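Local structure of EDD domain protein, DegV family (3JR7) at residues L47-E52 with W56-S61; A78-P83 with S282-V287; I25-G30 with E86-S91; E66-I71 with A252-E257; V101-A106 with N113-G118. The protein is of unknown function but probably binds a lipid such as a fatty acid. All blocks are in the same frame, centred on the assembly; numbering follows the deposited sequence.

Contact 1. Residues L47-E52 with W56-S61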
# COMPACT_ATOMS: atom_id res chain seq x y z
N LEU A 47 4.10 8.80 -7.60
CA LEU A 47 5.09 9.44 -6.76
C LEU A 47 6.42 9.55 -7.50
O LEU A 47 6.59 8.95 -8.56
CB LEU A 47 5.31 8.63 -5.46
CG LEU A 47 4.29 8.85 -4.36
CD1 LEU A 47 3.03 7.96 -4.55
CD2 LEU A 47 4.94 8.67 -2.99
N GLY A 48 7.34 10.31 -6.92
CA GLY A 48 8.72 10.42 -7.46
C GLY A 48 9.72 9.59 -6.68
O GLY A 48 9.54 9.37 -5.49
N ILE A 49 10.78 9.12 -7.35
CA ILE A 49 11.87 8.40 -6.68
C ILE A 49 13.15 9.07 -7.11
O ILE A 49 13.32 9.35 -8.27
CB ILE A 49 11.92 6.91 -7.06
CG1 ILE A 49 10.70 6.16 -6.54
CG2 ILE A 49 13.24 6.22 -6.52
CD1 ILE A 49 10.36 4.95 -7.41
N GLN A 50 14.01 9.33 -6.15
CA GLN A 50 15.30 10.00 -6.36
C GLN A 50 16.45 9.18 -5.76
O GLN A 50 16.49 8.94 -4.56
CB GLN A 50 15.24 11.40 -5.74
CG GLN A 50 14.03 12.21 -6.30
CD GLN A 50 12.74 12.13 -5.45
OE1 GLN A 50 12.80 12.04 -4.22
NE2 GLN A 50 11.59 12.22 -6.11
N ILE A 51 17.37 8.74 -6.62
CA ILE A 51 18.54 7.96 -6.20
C ILE A 51 19.76 8.57 -6.92
O ILE A 51 19.84 8.57 -8.14
CB ILE A 51 18.45 6.48 -6.59
CG1 ILE A 51 17.24 5.84 -5.95
CG2 ILE A 51 19.74 5.73 -6.11
CD1 ILE A 51 16.76 4.60 -6.65
N GLU A 52 20.66 9.15 -6.14
CA GLU A 52 21.82 9.87 -6.71
C GLU A 52 21.33 10.96 -7.66
O GLU A 52 20.65 11.86 -7.19
CB GLU A 52 22.82 8.87 -7.30
CG GLU A 52 23.46 8.07 -6.19
CD GLU A 52 24.41 6.97 -6.66
OE1 GLU A 52 24.18 6.35 -7.74
OE2 GLU A 52 25.36 6.72 -5.89
N TRP A 56 13.22 9.53 -11.04
CA TRP A 56 12.27 8.75 -11.79
C TRP A 56 10.83 8.97 -11.27
O TRP A 56 10.63 9.35 -10.14
CB TRP A 56 12.56 7.27 -11.57
CG TRP A 56 13.64 6.65 -12.40
CD1 TRP A 56 13.84 6.81 -13.75
CD2 TRP A 56 14.58 5.67 -11.97
NE1 TRP A 56 14.89 6.00 -14.17
CE2 TRP A 56 15.36 5.30 -13.09
CE3 TRP A 56 14.85 5.08 -10.74
CZ2 TRP A 56 16.38 4.37 -13.01
CZ3 TRP A 56 15.85 4.15 -10.66
CH2 TRP A 56 16.61 3.80 -11.78
N THR A 57 9.87 8.65 -12.11
CA THR A 57 8.48 8.63 -11.76
C THR A 57 8.12 7.17 -11.53
O THR A 57 8.52 6.28 -12.32
CB THR A 57 7.62 9.31 -12.87
OG1 THR A 57 8.06 10.67 -12.98
CG2 THR A 57 6.14 9.31 -12.53
N ASP A 58 7.43 6.92 -10.41
CA ASP A 58 6.99 5.57 -10.08
C ASP A 58 5.81 5.24 -10.95
O ASP A 58 4.66 5.43 -10.56
CB ASP A 58 6.64 5.44 -8.59
CG ASP A 58 6.09 4.06 -8.23
OD1 ASP A 58 6.22 3.10 -9.05
OD2 ASP A 58 5.51 3.92 -7.12
N ASP A 59 6.09 4.70 -12.13
CA ASP A 59 5.05 4.31 -13.01
C ASP A 59 5.46 3.04 -13.79
O ASP A 59 6.51 2.42 -13.53
CB ASP A 59 4.65 5.50 -13.91
CG ASP A 59 5.74 5.89 -14.91
OD1 ASP A 59 6.64 5.07 -15.26
OD2 ASP A 59 5.66 7.03 -15.37
N ASP A 60 4.60 2.65 -14.72
CA ASP A 60 4.68 1.34 -15.36
C ASP A 60 5.86 1.24 -16.30
O ASP A 60 6.24 0.15 -16.71
CB ASP A 60 3.36 1.08 -16.08
CG ASP A 60 2.15 1.43 -15.16
OD1 ASP A 60 1.85 0.55 -14.30
OD2 ASP A 60 1.58 2.59 -15.25
N SER A 61 6.48 2.37 -16.57
CA SER A 61 7.67 2.38 -17.40
C SER A 61 8.92 2.04 -16.60
O SER A 61 9.98 1.76 -17.19
CB SER A 61 7.80 3.75 -18.08
OG SER A 61 8.41 4.70 -17.21
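Ile51 and Trp56 meet at an angle, the CD1 methyl of the isoleucine lying 4.1 Å from CZ3 of the indole, on the six-membered ring. Glu66 and Lys70 of helix 64-73 also touch the indole. Diagonally across the hairpin, Ile49 and Asp58 also meet obliquely: CD1 of Ile49 packs 3.9 Å from Asp58 CB, touching the aliphatic root of the acid and not its carboxylate. Backbone bonds set the register of the two strands. Strands 42-51 and 54-57 form a beta hairpin in which Ile49 and Trp56 are an antiparallel hydrogen-bonded pair. Ile49 N gives its hydrogen to Trp56 O at 2.8 Å, and Trp56 N returns one to Ile49 O in an almost straight bond, 177° at the hydrogen. Gly48 and Thr57 follow as the non-hydrogen-bonded pair, and the next bond runs from Asp58 N to Leu47 O at 2.9 Å. With CG anti to the backbone N (chi1 176°), Asp58 carries its carboxylate past the end of the ladder, where Ser28 OG and the backbone N of Ile284 both bind OD2, and Gly283 N makes a weak bond to OD1. The buried acid thus ties the hairpin to the start of helix 283-289. Leu47, in the same corner, lies about 4 Å by its side chain from the nearest atom of a bound polyether, probably from the crystallisation liquor, that marks a pocket.

Contact 2. Residues A78-P83 with S282-V287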
# COMPACT_ATOMS: atom_id res chain seq x y z
N ALA A 78 17.91 5.84 -1.15
CA ALA A 78 16.91 6.44 -2.04
C ALA A 78 16.02 7.45 -1.29
O ALA A 78 15.84 7.34 -0.09
CB ALA A 78 16.06 5.37 -2.71
N LYS A 79 15.50 8.44 -2.00
CA LYS A 79 14.56 9.44 -1.44
C LYS A 79 13.34 9.38 -2.32
O LYS A 79 13.43 8.94 -3.47
CB LYS A 79 15.11 10.87 -1.48
CG LYS A 79 16.34 11.13 -0.60
CD LYS A 79 16.16 10.70 0.87
CE LYS A 79 17.46 10.08 1.42
NZ LYS A 79 17.45 9.78 2.91
N THR A 80 12.19 9.79 -1.78
CA THR A 80 10.94 9.71 -2.54
C THR A 80 10.15 11.01 -2.35
O THR A 80 10.43 11.80 -1.43
CB THR A 80 10.13 8.46 -2.13
OG1 THR A 80 9.88 8.44 -0.72
CG2 THR A 80 10.89 7.16 -2.54
N SER A 81 9.17 11.26 -3.22
CA SER A 81 8.33 12.44 -3.05
C SER A 81 6.89 12.09 -3.35
O SER A 81 6.62 11.35 -4.28
CB SER A 81 8.78 13.61 -3.96
OG SER A 81 8.96 13.18 -5.30
N CYS A 82 5.96 12.68 -2.60
CA CYS A 82 4.53 12.41 -2.83
C CYS A 82 4.05 13.16 -4.10
O CYS A 82 4.74 14.03 -4.61
CB CYS A 82 3.74 12.80 -1.59
SG CYS A 82 3.77 14.61 -1.27
N PRO A 83 2.89 12.80 -4.65
CA PRO A 83 2.40 13.56 -5.80
C PRO A 83 1.99 14.95 -5.36
O PRO A 83 1.73 15.14 -4.17
CB PRO A 83 1.13 12.80 -6.20
CG PRO A 83 1.25 11.48 -5.55
CD PRO A 83 1.94 11.74 -4.27
N SER A 282 5.22 -2.36 -6.10
CA SER A 282 5.31 -1.13 -6.92
C SER A 282 6.68 -0.47 -6.73
O SER A 282 7.47 -0.91 -5.90
CB SER A 282 4.25 -0.14 -6.45
OG SER A 282 4.63 0.35 -5.13
N GLY A 283 6.97 0.59 -7.48
CA GLY A 283 8.21 1.34 -7.31
C GLY A 283 8.42 1.83 -5.89
O GLY A 283 9.49 1.61 -5.28
N ILE A 284 7.42 2.52 -5.32
CA ILE A 284 7.59 3.01 -3.94
C ILE A 284 7.71 1.83 -2.95
O ILE A 284 8.56 1.85 -2.06
CB ILE A 284 6.45 3.94 -3.55
CG1 ILE A 284 6.51 5.20 -4.43
CG2 ILE A 284 6.51 4.30 -2.06
CD1 ILE A 284 7.74 6.09 -4.19
N SER A 285 6.91 0.80 -3.14
CA SER A 285 6.97 -0.37 -2.29
C SER A 285 8.35 -1.05 -2.36
O SER A 285 8.91 -1.45 -1.34
CB SER A 285 5.84 -1.35 -2.66
OG SER A 285 4.53 -0.83 -2.30
N THR A 286 8.89 -1.17 -3.58
CA THR A 286 10.24 -1.69 -3.77
C THR A 286 11.28 -0.86 -3.05
O THR A 286 12.13 -1.41 -2.33
CB THR A 286 10.55 -1.77 -5.24
OG1 THR A 286 9.70 -2.79 -5.82
CG2 THR A 286 12.03 -2.05 -5.47
N VAL A 287 11.20 0.47 -3.18
CA VAL A 287 12.18 1.33 -2.53
C VAL A 287 12.24 1.12 -1.02
O VAL A 287 13.32 1.06 -0.43
CB VAL A 287 11.90 2.81 -2.86
CG1 VAL A 287 12.72 3.73 -1.96
CG2 VAL A 287 12.19 3.10 -4.38
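Strand 79-81, which pairs antiparallel with strand 42-51 in the mixed sheet, lies here against the first turn of helix 283-289, a buried contact at the wall of the pocket where a polyether is bound. It brings together parts of the chain nearly 200 residues apart, and no hydrogen bond crosses it. Thr80 carries most of it. Its CG2 methyl sits 3.7 Å from Ile284 CD1 and 3.9 Å from Val287 CG1, so it touches two residues one helical turn apart. Thr80 and Ile284 meet at a slant, whereas Thr80 and Val287 run past each other in opposite senses. The chi1 of 56° puts OG1 between the backbone N and the carbonyl carbon and leaves CG2 beside the N, where the methyl meets the helix; the hydroxyl bonds to Tyr288 OH. The side chain of Thr80 also comes within about 3 Å of the polyether, so one residue serves both the apolar seam and the pocket. Ala78 extends the seam, its CB 3.8 Å from Val287 CG1, and this same valine methyl therefore touches both Ala78 and Thr80. The start of this helix is fixed by its own cap: Ser282 is the N-cap, its OG accepting from Ser285 N at 3.1 Å. The carbonyl oxygen of Ser282 is gripped twice, by Thr286 N at 2.7 Å and by Thr286 OG1 at 2.9 Å, the hydroxyl approaching from 42° above the carbonyl plane.

Contact 3. Residues I25-G30 with E86-S91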
# COMPACT_ATOMS: atom_id res chain seq x y z
N ILE A 25 -8.84 6.57 -7.76
CA ILE A 25 -7.48 7.05 -7.93
C ILE A 25 -6.65 6.51 -6.75
O ILE A 25 -7.04 6.65 -5.61
CB ILE A 25 -7.44 8.58 -7.88
CG1 ILE A 25 -8.34 9.17 -9.01
CG2 ILE A 25 -5.99 9.08 -7.97
CD1 ILE A 25 -8.64 10.61 -8.80
N VAL A 26 -5.52 5.93 -7.03
CA VAL A 26 -4.65 5.34 -6.03
C VAL A 26 -3.26 5.88 -6.25
O VAL A 26 -2.79 5.93 -7.41
CB VAL A 26 -4.65 3.81 -6.19
CG1 VAL A 26 -3.84 3.15 -5.05
CG2 VAL A 26 -6.09 3.29 -6.21
N ASP A 27 -2.56 6.31 -5.20
CA ASP A 27 -1.18 6.71 -5.41
C ASP A 27 -0.36 5.48 -5.78
O ASP A 27 -0.80 4.34 -5.60
CB ASP A 27 -0.57 7.53 -4.25
CG ASP A 27 -0.35 6.73 -2.97
OD1 ASP A 27 -0.04 5.51 -3.00
OD2 ASP A 27 -0.38 7.38 -1.91
N SER A 28 0.82 5.70 -6.37
CA SER A 28 1.50 4.62 -7.11
C SER A 28 2.04 3.54 -6.16
O SER A 28 2.37 2.46 -6.57
CB SER A 28 2.61 5.19 -7.97
OG SER A 28 3.60 5.77 -7.17
N CYS A 29 2.09 3.83 -4.87
CA CYS A 29 2.51 2.81 -3.90
C CYS A 29 1.57 1.61 -3.94
O CYS A 29 2.01 0.45 -3.84
CB CYS A 29 2.62 3.40 -2.49
SG CYS A 29 3.32 2.22 -1.34
N GLY A 30 0.29 1.88 -4.15
CA GLY A 30 -0.70 0.84 -4.15
C GLY A 30 -0.67 0.04 -5.43
O GLY A 30 -0.99 0.60 -6.48
N GLU A 86 -1.58 19.48 -7.50
CA GLU A 86 -2.05 19.82 -8.82
C GLU A 86 -2.28 18.57 -9.64
O GLU A 86 -3.24 18.50 -10.39
CB GLU A 86 -1.06 20.74 -9.54
CG GLU A 86 -1.03 22.15 -8.88
CD GLU A 86 -0.28 22.20 -7.52
OE1 GLU A 86 0.61 21.34 -7.27
OE2 GLU A 86 -0.55 23.16 -6.74
N ARG A 87 -1.40 17.58 -9.49
CA ARG A 87 -1.62 16.32 -10.14
C ARG A 87 -2.90 15.63 -9.65
O ARG A 87 -3.60 14.99 -10.42
CB ARG A 87 -0.47 15.36 -9.93
CG ARG A 87 -0.12 14.58 -11.18
CD ARG A 87 1.20 15.11 -11.79
NE ARG A 87 2.11 15.40 -10.68
CZ ARG A 87 2.61 14.49 -9.83
NH1 ARG A 87 2.36 13.16 -9.99
NH2 ARG A 87 3.38 14.92 -8.81
N TYR A 88 -3.16 15.70 -8.35
CA TYR A 88 -4.38 15.07 -7.83
C TYR A 88 -5.60 15.80 -8.39
O TYR A 88 -6.56 15.17 -8.86
CB TYR A 88 -4.38 15.08 -6.32
CG TYR A 88 -3.68 13.91 -5.67
CD1 TYR A 88 -4.23 12.62 -5.76
CD2 TYR A 88 -2.54 14.10 -4.87
CE1 TYR A 88 -3.63 11.58 -5.15
CE2 TYR A 88 -1.96 13.03 -4.20
CZ TYR A 88 -2.52 11.77 -4.38
OH TYR A 88 -1.98 10.70 -3.74
N MSE A 89 -5.54 17.13 -8.36
CA MSE A 89 -6.65 17.93 -8.92
C MSE A 89 -6.98 17.54 -10.34
O MSE A 89 -8.15 17.34 -10.69
CB MSE A 89 -6.36 19.43 -8.85
CG MSE A 89 -7.58 20.26 -9.30
SE MSE A 89 -7.12 22.13 -9.65
CE MSE A 89 -6.51 21.85 -11.50
N GLU A 90 -5.97 17.43 -11.17
CA GLU A 90 -6.18 17.07 -12.57
C GLU A 90 -6.81 15.68 -12.71
O GLU A 90 -7.64 15.46 -13.59
CB GLU A 90 -4.86 17.16 -13.35
CG GLU A 90 -4.32 18.60 -13.46
CD GLU A 90 -2.84 18.71 -13.88
OE1 GLU A 90 -2.23 17.68 -14.28
OE2 GLU A 90 -2.28 19.84 -13.80
N SER A 91 -6.45 14.74 -11.84
CA SER A 91 -7.05 13.40 -11.87
C SER A 91 -8.52 13.41 -11.46
O SER A 91 -9.28 12.52 -11.83
CB SER A 91 -6.27 12.41 -11.00
OG SER A 91 -6.54 12.60 -9.59
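This is a buried strand-against-helix contact: helix 85-92 covers one face of the mixed sheet over strand 22-27, whose parallel neighbours are strands 42-51 and 98-103. The helix segment 86-91 runs nearly antiparallel to strand segment 25-27, at 158° with the axes 10.5 Å apart. Ile25 points at the helix, its CD1 methyl 3.7 Å from Ser91 CB. The Ser91 hydroxyl is turned back into its own helix, giving its hydrogen to Tyr88 O at 2.7 Å in the carbonyl plane, on a lone pair. It is the side-chain rotation of the serine, with chi1 at 76°, that swings the hydroxyl back toward that carbonyl. With an alanine here, Tyr88 O would probably lose its hydroxyl donor, leaving that lone pair without its mate. Tyr88 reaches across to the strand. Ile25 CG2 lies at the edge of its ring, near the ring plane, 4.4 Å from CE1. Farther out, Ser111 OG bonds to both Tyr88 OH and Asp27 OD2, joining the two polar ends. The carboxylate and ring planes are 54° apart, and Tyr88 OH rests 3.5 Å from Asp27 CB.

Contact 4. Residues E66-I71 with A252-E257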
# COMPACT_ATOMS: atom_id res chain seq x y z
N GLU A 66 15.57 -2.77 -12.93
CA GLU A 66 16.39 -1.56 -13.05
C GLU A 66 16.42 -0.77 -11.74
O GLU A 66 17.42 -0.18 -11.33
CB GLU A 66 15.85 -0.69 -14.20
CG GLU A 66 16.59 0.63 -14.31
CD GLU A 66 16.14 1.49 -15.48
OE1 GLU A 66 14.92 1.49 -15.80
OE2 GLU A 66 17.01 2.22 -16.01
N LEU A 67 15.29 -0.71 -11.07
CA LEU A 67 15.26 0.02 -9.82
C LEU A 67 16.09 -0.67 -8.74
O LEU A 67 16.85 -0.05 -8.03
CB LEU A 67 13.78 0.17 -9.37
CG LEU A 67 13.50 0.76 -7.97
CD1 LEU A 67 14.09 2.15 -7.78
CD2 LEU A 67 11.95 0.77 -7.80
N LEU A 68 15.94 -1.98 -8.61
CA LEU A 68 16.71 -2.73 -7.60
C LEU A 68 18.21 -2.61 -7.86
O LEU A 68 18.98 -2.53 -6.93
CB LEU A 68 16.29 -4.20 -7.61
CG LEU A 68 14.94 -4.54 -6.93
CD1 LEU A 68 14.49 -6.01 -7.16
CD2 LEU A 68 14.99 -4.18 -5.42
N LEU A 69 18.60 -2.64 -9.13
CA LEU A 69 20.04 -2.53 -9.48
C LEU A 69 20.57 -1.13 -9.14
O LEU A 69 21.67 -0.97 -8.61
CB LEU A 69 20.27 -2.84 -10.97
CG LEU A 69 20.19 -4.34 -11.32
CD1 LEU A 69 20.10 -4.48 -12.79
CD2 LEU A 69 21.39 -5.16 -10.75
N LYS A 70 19.76 -0.10 -9.43
CA LYS A 70 20.17 1.25 -9.04
C LYS A 70 20.31 1.39 -7.53
O LYS A 70 21.27 2.01 -7.01
CB LYS A 70 19.21 2.29 -9.63
CG LYS A 70 19.60 3.72 -9.33
CD LYS A 70 20.97 4.08 -9.93
CE LYS A 70 21.19 5.59 -9.95
NZ LYS A 70 22.42 5.96 -10.71
N ILE A 71 19.34 0.86 -6.78
CA ILE A 71 19.46 0.84 -5.31
C ILE A 71 20.73 0.12 -4.85
O ILE A 71 21.44 0.56 -3.93
CB ILE A 71 18.22 0.16 -4.63
CG1 ILE A 71 16.93 1.00 -4.86
CG2 ILE A 71 18.51 -0.11 -3.13
CD1 ILE A 71 15.63 0.19 -4.62
N ALA A 252 2.23 -8.74 -1.05
CA ALA A 252 3.15 -8.17 -2.00
C ALA A 252 4.54 -8.63 -1.63
O ALA A 252 4.88 -8.74 -0.45
CB ALA A 252 3.07 -6.64 -1.99
N HIS A 253 5.35 -8.90 -2.66
CA HIS A 253 6.72 -9.35 -2.47
C HIS A 253 7.62 -8.57 -3.39
O HIS A 253 7.20 -8.13 -4.47
CB HIS A 253 6.84 -10.85 -2.74
CG HIS A 253 6.81 -11.20 -4.19
ND1 HIS A 253 5.64 -11.40 -4.88
CD2 HIS A 253 7.81 -11.31 -5.09
CE1 HIS A 253 5.92 -11.67 -6.15
NE2 HIS A 253 7.22 -11.60 -6.31
N CYS A 254 8.85 -8.34 -2.93
CA CYS A 254 9.85 -7.69 -3.74
C CYS A 254 10.91 -8.71 -4.18
O CYS A 254 11.83 -9.00 -3.42
CB CYS A 254 10.54 -6.59 -2.93
SG CYS A 254 11.72 -5.64 -3.94
N ASN A 255 10.74 -9.23 -5.39
CA ASN A 255 11.71 -10.17 -6.01
C ASN A 255 11.88 -11.46 -5.18
O ASN A 255 13.00 -11.96 -5.00
CB ASN A 255 13.05 -9.47 -6.18
CG ASN A 255 14.04 -10.27 -7.03
OD1 ASN A 255 13.66 -10.89 -8.04
ND2 ASN A 255 15.31 -10.26 -6.63
N CYS A 256 10.77 -11.99 -4.65
CA CYS A 256 10.80 -13.25 -3.87
C CYS A 256 9.44 -13.95 -3.93
O CYS A 256 8.72 -14.12 -2.92
CB CYS A 256 11.31 -12.99 -2.43
SG CYS A 256 10.34 -11.77 -1.49
N GLU A 257 9.08 -14.35 -5.13
CA GLU A 257 7.80 -14.97 -5.35
C GLU A 257 7.58 -16.25 -4.55
O GLU A 257 6.47 -16.50 -4.07
CB GLU A 257 7.57 -15.27 -6.84
CG GLU A 257 6.12 -15.54 -7.11
CD GLU A 257 5.82 -16.03 -8.50
OE1 GLU A 257 6.61 -15.80 -9.44
OE2 GLU A 257 4.75 -16.65 -8.66
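Apolar packing alone spans this contact, and a single side chain of helix 64-73 provides one half of it. Leu68 points from the helix toward the loop that follows strand 248-253, and its two methyls divide the work. CD2 lies 3.9 Å from Cys254 SG, while CD1 lies 3.9 Å from Asn255 CB. The Leu68 and Asn255 side chains meet at an angle, and what the leucine touches is the CB methylene of the asparagine. Cys254 SG stands anti to its backbone N (chi1 -175°), which carries the sulfur out toward the leucine. Thr286 of helix 283-289 touches both Leu68 and Cys254.

Polar bonds belong to the surroundings of the contact. The amide of Asn255 turns to another partner, its ND2 bonding to Asp291 OD1. The backbone of Cys254 also pairs with Gly292 and Gly293, next to strand 294-297. Cys256 then takes the N-cap position of helix 257-270.

With one leucine meeting a thiol and a methylene, and no bond across, the helix is joined to the loop after strand 248-253 by van der Waals contact, without directional bonds.

Contact 5. Residues V101-A106 with N113-G118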
# COMPACT_ATOMS: atom_id res chain seq x y z
N VAL A 101 -10.32 8.49 -3.66
CA VAL A 101 -8.86 8.56 -3.70
C VAL A 101 -8.30 7.71 -2.56
O VAL A 101 -8.79 7.80 -1.41
CB VAL A 101 -8.38 10.03 -3.59
CG1 VAL A 101 -6.86 10.17 -3.94
CG2 VAL A 101 -9.23 10.96 -4.47
N VAL A 102 -7.32 6.87 -2.86
CA VAL A 102 -6.72 6.00 -1.84
C VAL A 102 -5.24 6.28 -1.77
O VAL A 102 -4.57 6.24 -2.79
CB VAL A 102 -6.90 4.53 -2.18
CG1 VAL A 102 -6.25 3.64 -1.04
CG2 VAL A 102 -8.40 4.22 -2.36
N THR A 103 -4.75 6.64 -0.59
CA THR A 103 -3.37 7.05 -0.40
C THR A 103 -2.67 6.26 0.66
O THR A 103 -3.29 5.63 1.52
CB THR A 103 -3.23 8.57 -0.00
OG1 THR A 103 -3.63 8.78 1.35
CG2 THR A 103 -4.02 9.48 -0.96
N LEU A 104 -1.35 6.29 0.57
CA LEU A 104 -0.46 5.95 1.68
C LEU A 104 -0.93 6.56 3.00
O LEU A 104 -1.48 7.65 3.03
CB LEU A 104 0.94 6.51 1.38
CG LEU A 104 1.88 5.72 0.49
CD1 LEU A 104 2.87 6.69 -0.20
CD2 LEU A 104 2.58 4.63 1.28
N SER A 105 -0.64 5.87 4.09
CA SER A 105 -0.79 6.41 5.42
C SER A 105 -0.32 7.85 5.54
O SER A 105 0.85 8.21 5.17
CB SER A 105 -0.00 5.59 6.44
OG SER A 105 -0.07 6.23 7.73
N ALA A 106 -1.19 8.67 6.12
CA ALA A 106 -0.85 10.08 6.36
C ALA A 106 0.32 10.19 7.30
O ALA A 106 1.00 11.20 7.32
CB ALA A 106 -2.06 10.86 6.89
N ASN A 113 -2.26 14.34 2.52
CA ASN A 113 -2.47 15.81 2.57
C ASN A 113 -2.53 16.51 1.19
O ASN A 113 -3.32 17.46 0.94
CB ASN A 113 -1.39 16.42 3.45
CG ASN A 113 -1.64 16.16 4.91
OD1 ASN A 113 -2.72 15.74 5.33
ND2 ASN A 113 -0.63 16.44 5.72
N SER A 114 -1.70 16.01 0.28
CA SER A 114 -1.68 16.48 -1.07
C SER A 114 -2.99 16.24 -1.82
O SER A 114 -3.50 17.15 -2.48
CB SER A 114 -0.54 15.84 -1.79
OG SER A 114 -0.45 16.34 -3.06
N ALA A 115 -3.52 15.03 -1.68
CA ALA A 115 -4.80 14.64 -2.25
C ALA A 115 -5.94 15.53 -1.72
O ALA A 115 -6.81 15.95 -2.48
CB ALA A 115 -5.09 13.16 -1.95
N VAL A 116 -5.92 15.82 -0.41
CA VAL A 116 -6.90 16.70 0.22
C VAL A 116 -6.81 18.14 -0.31
O VAL A 116 -7.82 18.78 -0.65
CB VAL A 116 -6.78 16.63 1.78
CG1 VAL A 116 -7.67 17.77 2.50
CG2 VAL A 116 -7.19 15.24 2.28
N LEU A 117 -5.60 18.66 -0.41
CA LEU A 117 -5.38 20.00 -0.94
C LEU A 117 -5.81 20.02 -2.42
O LEU A 117 -6.40 21.01 -2.89
CB LEU A 117 -3.89 20.38 -0.75
CG LEU A 117 -3.47 21.80 -0.86
CD1 LEU A 117 -4.31 22.66 0.14
CD2 LEU A 117 -1.95 21.88 -0.56
N GLY A 118 -5.54 18.95 -3.15
CA GLY A 118 -5.99 18.85 -4.52
C GLY A 118 -7.51 18.99 -4.65
O GLY A 118 -8.01 19.58 -5.61
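Thr103 OG1 gives its hydrogen to Leu104 O at 3.0 Å, a bond to the next residue's carbonyl that approaches the oxygen 33° out of the carbonyl plane. The same side-chain rotation (chi1 73°) holds the CG2 methyl beside the backbone N, facing helix 111-126. Ala115 CB lies 4.0 Å from Thr103 CG2 and also 4.0 Å from Val101 CG1, so a single methyl of the helix settles against two side chains on one face of strand 98-103. Val101 brings CG1 to this point because that branch is anti to its backbone N (chi1 -168°). No hydrogen bond joins the two segments; consistent with the small alanine, the CA atoms of Val101 and Ala115 are 7.5 Å apart. A glycine at Thr103 would probably leave one side of the Ala115 methyl uncovered and Leu104 O without its hydroxyl donor. Strand 98-103, helix 111-126 and strand 130-135 form a beta-alpha-beta unit, and Val133 of the last strand touches Val101, Thr103 and Ala115 alike. Helix 85-92 packs alongside, with Tyr88 and Tyr92 against Val101, while helix 141-155 covers the other face of the strand at Val102; the strand itself bonds to strand 22-27 on one side and strand 130-135 on the other.

In the fold
Contacts 1, 2, 3 and 5 all reach the first mixed sheet, while contact 4 sets helix 64-73 against the loop leaving a strand of the second sheet. Contacts 2, 3 and 5 are buried; contacts 1 and 4 are partly open. Only contact 1 is built on backbone bonds across its segments, as a hairpin must be, whereas the other four rest on side-chain packing. Contacts 3 and 5 are nearest kin, both laying helices on adjoining strands, and Asp27 OD2 bonds to Leu104 N between them. Contacts 1 and 2 each touch all the others. Contacts 4 and 5 lie on opposite sides of the chain's centre.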